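Ricin B lectin (Clostridium thermocellum, PDB 3VSF) is an exo-beta-1,3-galactanase that probably hydrolyses O-glycosidic bonds through its glycoside hydrolase family 43 domain and carries a galactose-binding beta-trefoil module. Local coordinates at residues A[201-204]-A[209-212]; A[364-367]-A[372-375]; A[469-474]-A[478-483]. One frame throughout, in Å; residues are numbered along the deposited sequence.

Contact 1. Residues A[201-204]-A[209-212]; sequences SAAN and LHLY
S201 and H210 pair across a beta hairpin that forms the two middle strands of one four-stranded blade of the five-bladed beta-propeller, the catalytic-domain fold of glycoside hydrolase family 43. They are an antiparallel hydrogen-bonded pair: S201 N donates to H210 O at 3.1 Å, and H210 N returns a bond to S201 O at 2.8 Å. One step along, A202 and L209 form a non-hydrogen-bonded pair, just before the chain leaves the strand at N204.

The apolar packing splits between the two faces of the hairpin. On the face of A202 and L209, the CD2 branch of L209 lies 4.2 Å from A202 CB, while the leucine itself packs on L248 and T250 of the next blade. On the face of H210, the methyl of A203 sits over the imidazole in a CH-pi contact, its CB 3.5 Å from the ring centroid and 22° off the normal. Y182 meets the same ring edge-to-face.

One side-chain hydrogen bond fixes how that ring is turned. With CG anti to the carbonyl carbon (chi1 -80°), H210 swings its ring over A203 and brings ND1 to the hydroxyl of Y212. ND1 donates to Y212 OH at 2.9 Å, and the oxygen lies practically in the imidazole plane. The hydroxyl of S201 is hydrogen-bonded to that of S184; beside this, S201 OG rests at the tyrosine's ring edge, near its plane, 3.5 Å from Y212 CE2.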
loop_
_atom_site.group_PDB
_atom_site.type_symbol
_atom_site.label_atom_id
_atom_site.label_comp_id
_atom_site.label_asym_id
_atom_site.label_seq_id
_atom_site.Cartn_x
_atom_site.Cartn_y
_atom_site.Cartn_z
ATOM N N SER A 201 13.791 6.771 -11.638
ATOM C CA SER A 201 13.643 8.073 -10.999
ATOM C C SER A 201 12.900 9.053 -11.900
ATOM O O SER A 201 12.826 8.864 -13.114
ATOM C CB SER A 201 15.010 8.644 -10.615
ATOM O OG SER A 201 15.811 8.874 -11.763
ATOM N N ALA A 202 12.351 10.102 -11.295
ATOM C CA ALA A 202 11.609 11.117 -12.034
ATOM C C ALA A 202 12.547 12.137 -12.672
ATOM O O ALA A 202 13.309 12.814 -11.980
ATOM C CB ALA A 202 10.608 11.810 -11.124
ATOM N N ALA A 203 12.484 12.244 -13.996
ATOM C CA ALA A 203 13.317 13.186 -14.732
ATOM C C ALA A 203 12.470 14.245 -15.431
ATOM O O ALA A 203 11.242 14.199 -15.386
ATOM C CB ALA A 203 14.182 12.446 -15.741
ATOM N N ASN A 204 13.139 15.197 -16.074
ATOM C CA ASN A 204 12.458 16.254 -16.816
ATOM C C ASN A 204 11.453 17.011 -15.950
ATOM O O ASN A 204 10.290 17.161 -16.321
ATOM C CB ASN A 204 11.765 15.673 -18.052
ATOM C CG ASN A 204 11.374 16.738 -19.058
ATOM O OD1 ASN A 204 11.193 17.905 -18.709
ATOM N ND2 ASN A 204 11.238 16.340 -20.318
ATOM N N LEU A 209 9.213 9.683 -16.182
ATOM C CA LEU A 209 9.895 8.647 -15.418
ATOM C C LEU A 209 10.981 8.001 -16.267
ATOM O O LEU A 209 10.729 7.576 -17.394
ATOM C CB LEU A 209 8.907 7.582 -14.937
ATOM C CG LEU A 209 8.073 7.915 -13.699
ATOM C CD1 LEU A 209 7.082 6.798 -13.407
ATOM C CD2 LEU A 209 8.976 8.159 -12.501
ATOM N N HIS A 210 12.190 7.937 -15.724
ATOM C CA HIS A 210 13.303 7.310 -16.425
ATOM C C HIS A 210 13.701 5.991 -15.772
ATOM O O HIS A 210 13.991 5.939 -14.577
ATOM C CB HIS A 210 14.505 8.256 -16.487
ATOM C CG HIS A 210 14.400 9.299 -17.556
ATOM N ND1 HIS A 210 15.389 10.232 -17.785
ATOM C CD2 HIS A 210 13.428 9.553 -18.463
ATOM C CE1 HIS A 210 15.028 11.017 -18.784
ATOM N NE2 HIS A 210 13.842 10.627 -19.213
ATOM N N LEU A 211 13.701 4.926 -16.566
ATOM C CA LEU A 211 14.144 3.621 -16.097
ATOM C C LEU A 211 15.556 3.347 -16.600
ATOM O O LEU A 211 15.762 3.098 -17.787
ATOM C CB LEU A 211 13.195 2.523 -16.579
ATOM C CG LEU A 211 13.541 1.095 -16.148
ATOM C CD1 LEU A 211 13.535 0.975 -14.632
ATOM C CD2 LEU A 211 12.580 0.097 -16.771
ATOM N N TYR A 212 16.526 3.403 -15.694
ATOM C CA TYR A 212 17.922 3.186 -16.053
ATOM C C TYR A 212 18.350 1.751 -15.775
ATOM O O TYR A 212 18.072 1.207 -14.707
ATOM C CB TYR A 212 18.832 4.148 -15.285
ATOM C CG TYR A 212 18.478 5.608 -15.449
ATOM C CD1 TYR A 212 18.913 6.328 -16.553
ATOM C CD2 TYR A 212 17.715 6.267 -14.494
ATOM C CE1 TYR A 212 18.592 7.665 -16.704
ATOM C CE2 TYR A 212 17.391 7.602 -14.637
ATOM C CZ TYR A 212 17.831 8.296 -15.744
ATOM O OH TYR A 212 17.509 9.625 -15.888
#

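Contact 2. Residues A[364-367]-A[372-375]; sequences KLVN and KVLD
N367 and K372 pair where the chain passes from the barrel strand 363-367 to strand 373-376 of the second sheet, the first connection of the beta-trefoil domain. N367 N donates to K372 O at 2.7 Å, nearly straight at 172°. A second backbone bond follows further in, from L374 N to L365 O at 2.8 Å, and is more bent. Between them V366 and V373 make a single bridge; the CA-H of V373 also points at L365 O, and the CA-H of V366 at K372 O. The two short strands meet at 123° between their directions, so pairing is brief: strand 363-367 goes on to bond to 494-498 in the barrel, while 373-376 turns to strand 385-390.

Further polar groups of the two segments are tied to other parts of the domain. K372 turns its side chain off this contact, and its NZ bonds to T475 O. The backbone carbonyl L374 O receives NE1 of W400.

The packing is carried by two pairs. L365 and L374 run side by side in the same direction, with L365 CB 3.7 Å from L374 CB. Further out, L365 CD1 lies against L374 CD2 at 3.5 Å. The first leucine continues onto W494 and L496 and the second onto I387, so the pair spans from barrel to cap inside the domain. V366 and V373 cross obliquely. In each valine the branch that does the touching stands anti to the carbonyl carbon and beside the backbone N; these are CG2 of V366 and CG1 of V373, which meet at 3.6 Å.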
loop_
_atom_site.group_PDB
_atom_site.type_symbol
_atom_site.label_atom_id
_atom_site.label_comp_id
_atom_site.label_asym_id
_atom_site.label_seq_id
_atom_site.Cartn_x
_atom_site.Cartn_y
_atom_site.Cartn_z
ATOM N N LYS A 364 -24.781 -14.281 11.561
ATOM C CA LYS A 364 -25.679 -14.466 10.431
ATOM C C LYS A 364 -26.746 -13.382 10.486
ATOM O O LYS A 364 -27.263 -13.070 11.559
ATOM C CB LYS A 364 -26.341 -15.843 10.477
ATOM C CG LYS A 364 -25.539 -16.955 9.824
ATOM C CD LYS A 364 -26.243 -18.295 9.984
ATOM C CE LYS A 364 -25.551 -19.391 9.188
ATOM N NZ LYS A 364 -25.659 -19.166 7.720
ATOM N N LEU A 365 -27.067 -12.803 9.336
ATOM C CA LEU A 365 -28.097 -11.771 9.272
ATOM C C LEU A 365 -29.382 -12.326 8.672
ATOM O O LEU A 365 -29.476 -12.534 7.464
ATOM C CB LEU A 365 -27.601 -10.563 8.476
ATOM C CG LEU A 365 -26.488 -9.759 9.153
ATOM C CD1 LEU A 365 -25.989 -8.646 8.250
ATOM C CD2 LEU A 365 -26.977 -9.198 10.478
ATOM N N VAL A 366 -30.372 -12.562 9.528
ATOM C CA VAL A 366 -31.621 -13.183 9.107
ATOM C C VAL A 366 -32.714 -12.149 8.862
ATOM O O VAL A 366 -33.035 -11.350 9.741
ATOM C CB VAL A 366 -32.122 -14.189 10.159
ATOM C CG1 VAL A 366 -33.289 -14.990 9.609
ATOM C CG2 VAL A 366 -30.991 -15.111 10.587
ATOM N N ASN A 367 -33.284 -12.173 7.661
ATOM C CA ASN A 367 -34.365 -11.261 7.306
ATOM C C ASN A 367 -35.666 -11.636 8.010
ATOM O O ASN A 367 -36.023 -12.811 8.089
ATOM C CB ASN A 367 -34.575 -11.247 5.790
ATOM C CG ASN A 367 -35.564 -10.185 5.349
ATOM O OD1 ASN A 367 -35.629 -9.101 5.931
ATOM N ND2 ASN A 367 -36.344 -10.493 4.319
ATOM N N LYS A 372 -34.686 -15.621 5.209
ATOM C CA LYS A 372 -33.414 -15.906 4.558
ATOM C C LYS A 372 -32.299 -15.095 5.211
ATOM O O LYS A 372 -32.563 -14.126 5.923
ATOM C CB LYS A 372 -33.494 -15.583 3.065
ATOM C CG LYS A 372 -34.547 -16.375 2.304
ATOM C CD LYS A 372 -34.169 -17.843 2.195
ATOM C CE LYS A 372 -35.160 -18.611 1.332
ATOM N NZ LYS A 372 -36.531 -18.614 1.914
ATOM N N VAL A 373 -31.053 -15.491 4.967
ATOM C CA VAL A 373 -29.910 -14.817 5.575
ATOM C C VAL A 373 -29.035 -14.113 4.543
ATOM O O VAL A 373 -29.037 -14.469 3.364
ATOM C CB VAL A 373 -29.039 -15.796 6.382
ATOM C CG1 VAL A 373 -29.859 -16.448 7.486
ATOM C CG2 VAL A 373 -28.436 -16.849 5.465
ATOM N N LEU A 374 -28.286 -13.113 4.997
ATOM C CA LEU A 374 -27.400 -12.357 4.121
ATOM C C LEU A 374 -26.307 -13.261 3.565
ATOM O O LEU A 374 -25.644 -13.981 4.313
ATOM C CB LEU A 374 -26.781 -11.179 4.872
ATOM C CG LEU A 374 -26.276 -10.035 3.991
ATOM C CD1 LEU A 374 -27.429 -9.449 3.193
ATOM C CD2 LEU A 374 -25.601 -8.963 4.828
ATOM N N ASP A 375 -26.122 -13.220 2.250
ATOM C CA ASP A 375 -25.198 -14.126 1.580
ATOM C C ASP A 375 -24.580 -13.463 0.351
ATOM O O ASP A 375 -24.985 -12.370 -0.047
ATOM C CB ASP A 375 -25.931 -15.409 1.174
ATOM C CG ASP A 375 -24.997 -16.479 0.644
ATOM O OD1 ASP A 375 -23.868 -16.594 1.161
ATOM O OD2 ASP A 375 -25.392 -17.209 -0.291
#

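Contact 3. Residues A[469-474]-A[478-483]; sequences DVRKWS and GGIIQQ. With GOL (glycerol), chain G.
A small polyol pocket of the beta-trefoil, holding a glycerol probably left by the crystallisation liquor, is built on the pair D469 and Q482. Their backbones bond both ways: D469 N to Q482 O at 2.8 Å, and Q482 N to D469 O. R471 N adds a bond to I480 O at 2.8 Å before the chain turns away, the turn being tied by W473 N to V470 O and S474 N to R471 O.

Both side chains of the pair grip the glycerol. Its O1 donates to D469 OD2 at 2.7 Å, an oxygen that also takes NE2 of Q492, while O2 reaches OD1 only weakly. Q482 places CG between its backbone N and carbonyl carbon (chi1 66°) and is extended beyond it, which brings NE2 to glycerol O3 for a hydrogen bond of 3.0 Å. The amide oxygen of Q482 points the other way and lies over one face of the R471 guanidinium, the planes 80° apart, without a proper hydrogen bond. I480 fills in at the edge, its CG2 3.6 Å from R471 NE.

Behind the pocket, V470 CG2 rests on I481 CD1 at 3.7 Å. N491 also bonds the glycerol. In sequence, D469 and N491 correspond to D422 and N444 of the observed galactose site, consistent with a second, related sugar pocket of a ricin-type beta-trefoil.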
loop_
_atom_site.group_PDB
_atom_site.type_symbol
_atom_site.label_atom_id
_atom_site.label_comp_id
_atom_site.label_asym_id
_atom_site.label_seq_id
_atom_site.Cartn_x
_atom_site.Cartn_y
_atom_site.Cartn_z
ATOM N N ASP A 469 -31.879 -3.637 2.417
ATOM C CA ASP A 469 -33.230 -3.995 2.008
ATOM C C ASP A 469 -33.236 -5.166 1.030
ATOM O O ASP A 469 -32.407 -5.233 0.124
ATOM C CB ASP A 469 -33.901 -2.775 1.367
ATOM C CG ASP A 469 -35.389 -2.963 1.152
ATOM O OD1 ASP A 469 -35.825 -4.107 0.914
ATOM O OD2 ASP A 469 -36.129 -1.958 1.216
ATOM N N VAL A 470 -34.173 -6.090 1.220
ATOM C CA VAL A 470 -34.391 -7.166 0.262
ATOM C C VAL A 470 -35.314 -6.666 -0.846
ATOM O O VAL A 470 -36.475 -6.342 -0.595
ATOM C CB VAL A 470 -35.019 -8.404 0.925
ATOM C CG1 VAL A 470 -35.158 -9.532 -0.086
ATOM C CG2 VAL A 470 -34.185 -8.851 2.114
ATOM N N ARG A 471 -34.791 -6.603 -2.067
ATOM C CA ARG A 471 -35.525 -6.028 -3.191
ATOM C C ARG A 471 -36.893 -6.670 -3.406
ATOM O O ARG A 471 -37.014 -7.893 -3.474
ATOM C CB ARG A 471 -34.707 -6.128 -4.480
ATOM C CG ARG A 471 -35.418 -5.544 -5.691
ATOM C CD ARG A 471 -34.744 -5.948 -6.990
ATOM N NE ARG A 471 -33.343 -5.541 -7.036
ATOM C CZ ARG A 471 -32.933 -4.309 -7.317
ATOM N NH1 ARG A 471 -33.820 -3.355 -7.570
ATOM N NH2 ARG A 471 -31.638 -4.027 -7.340
ATOM N N LYS A 472 -37.916 -5.828 -3.520
ATOM C CA LYS A 472 -39.266 -6.280 -3.840
ATOM C C LYS A 472 -39.838 -7.264 -2.822
ATOM O O LYS A 472 -40.674 -8.100 -3.166
ATOM C CB LYS A 472 -39.301 -6.906 -5.235
ATOM C CG LYS A 472 -40.024 -6.068 -6.273
ATOM C CD LYS A 472 -39.271 -4.790 -6.577
ATOM C CE LYS A 472 -40.081 -3.891 -7.496
ATOM N NZ LYS A 472 -41.361 -3.471 -6.856
ATOM N N TRP A 473 -39.391 -7.160 -1.575
ATOM C CA TRP A 473 -39.882 -8.034 -0.514
ATOM C C TRP A 473 -39.702 -9.510 -0.865
ATOM O O TRP A 473 -40.437 -10.363 -0.367
ATOM C CB TRP A 473 -41.360 -7.756 -0.234
ATOM C CG TRP A 473 -41.632 -6.411 0.363
ATOM C CD1 TRP A 473 -41.490 -5.199 -0.248
ATOM C CD2 TRP A 473 -42.117 -6.139 1.682
ATOM N NE1 TRP A 473 -41.846 -4.190 0.614
ATOM C CE2 TRP A 473 -42.236 -4.741 1.806
ATOM C CE3 TRP A 473 -42.458 -6.944 2.774
ATOM C CZ2 TRP A 473 -42.681 -4.129 2.975
ATOM C CZ3 TRP A 473 -42.900 -6.335 3.936
ATOM C CH2 TRP A 473 -43.007 -4.941 4.027
ATOM N N SER A 474 -38.729 -9.805 -1.720
ATOM C CA SER A 474 -38.493 -11.175 -2.164
ATOM C C SER A 474 -38.412 -12.151 -0.996
ATOM O O SER A 474 -37.830 -11.847 0.045
ATOM C CB SER A 474 -37.219 -11.266 -3.002
ATOM O OG SER A 474 -36.966 -12.609 -3.381
ATOM N N GLY A 478 -31.795 -16.083 -3.691
ATOM C CA GLY A 478 -31.193 -15.243 -4.710
ATOM C C GLY A 478 -31.776 -13.844 -4.742
ATOM O O GLY A 478 -31.456 -13.053 -5.629
ATOM N N GLY A 479 -32.636 -13.541 -3.776
ATOM C CA GLY A 479 -33.228 -12.221 -3.673
ATOM C C GLY A 479 -32.162 -11.150 -3.545
ATOM O O GLY A 479 -31.298 -11.226 -2.671
ATOM N N ILE A 480 -32.218 -10.153 -4.420
ATOM C CA ILE A 480 -31.214 -9.097 -4.438
ATOM C C ILE A 480 -31.269 -8.239 -3.180
ATOM O O ILE A 480 -32.325 -7.726 -2.814
ATOM C CB ILE A 480 -31.363 -8.184 -5.672
ATOM C CG1 ILE A 480 -31.043 -8.950 -6.956
ATOM C CG2 ILE A 480 -30.455 -6.970 -5.546
ATOM C CD1 ILE A 480 -32.152 -9.873 -7.417
ATOM N N ILE A 481 -30.125 -8.092 -2.520
ATOM C CA ILE A 481 -30.015 -7.201 -1.371
ATOM C C ILE A 481 -29.616 -5.811 -1.847
ATOM O O ILE A 481 -28.639 -5.654 -2.578
ATOM C CB ILE A 481 -28.983 -7.711 -0.352
ATOM C CG1 ILE A 481 -29.378 -9.101 0.149
ATOM C CG2 ILE A 481 -28.863 -6.741 0.811
ATOM C CD1 ILE A 481 -30.742 -9.149 0.800
ATOM N N GLN A 482 -30.376 -4.805 -1.431
ATOM C CA GLN A 482 -30.181 -3.452 -1.935
ATOM C C GLN A 482 -30.234 -2.399 -0.836
ATOM O O GLN A 482 -30.202 -2.710 0.355
ATOM C CB GLN A 482 -31.238 -3.127 -2.991
ATOM C CG GLN A 482 -32.652 -3.063 -2.437
ATOM C CD GLN A 482 -33.693 -2.786 -3.505
ATOM O OE1 GLN A 482 -33.426 -2.920 -4.698
ATOM N NE2 GLN A 482 -34.887 -2.393 -3.077
ATOM N N GLN A 483 -30.321 -1.146 -1.264
ATOM C CA GLN A 483 -30.381 -0.004 -0.370
ATOM C C GLN A 483 -31.720 0.690 -0.586
ATOM O O GLN A 483 -32.142 0.882 -1.726
ATOM C CB GLN A 483 -29.233 0.950 -0.697
ATOM C CG GLN A 483 -29.069 2.114 0.256
ATOM C CD GLN A 483 -27.976 3.065 -0.191
ATOM O OE1 GLN A 483 -27.026 3.330 0.546
ATOM N NE2 GLN A 483 -28.104 3.582 -1.408
HETATM C C1 GOL G . -39.216 -1.880 -0.764
HETATM O O1 GOL G . -38.708 -2.176 0.518
HETATM C C2 GOL G . -38.123 -2.081 -1.809
HETATM O O2 GOL G . -37.217 -3.062 -1.359
HETATM C C3 GOL G . -38.748 -2.541 -3.121
HETATM O O3 GOL G . -37.743 -2.641 -4.106
#

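In the fold
The chain's two domains divide these contacts: contact 1 lies in the propeller, its centre 52 to 53 Å from those of contacts 2 and 3, which share the beta-trefoil and sit about 11 Å apart, centre to centre. Contacts 2 and 3 touch through L374 and I481, whose side chains pack together, and both reach the sheet containing strand 385-390. Contact 1 is fully buried; a histidine and a tyrosine occupy one face of its strand pair, and a leucine on the other reaches the next blade. Contact 2 is an aliphatic seam between barrel and cap. Contacts 2 and 3 both have partly exposed margins; in contact 3 polar side chains gather round a bound polyol.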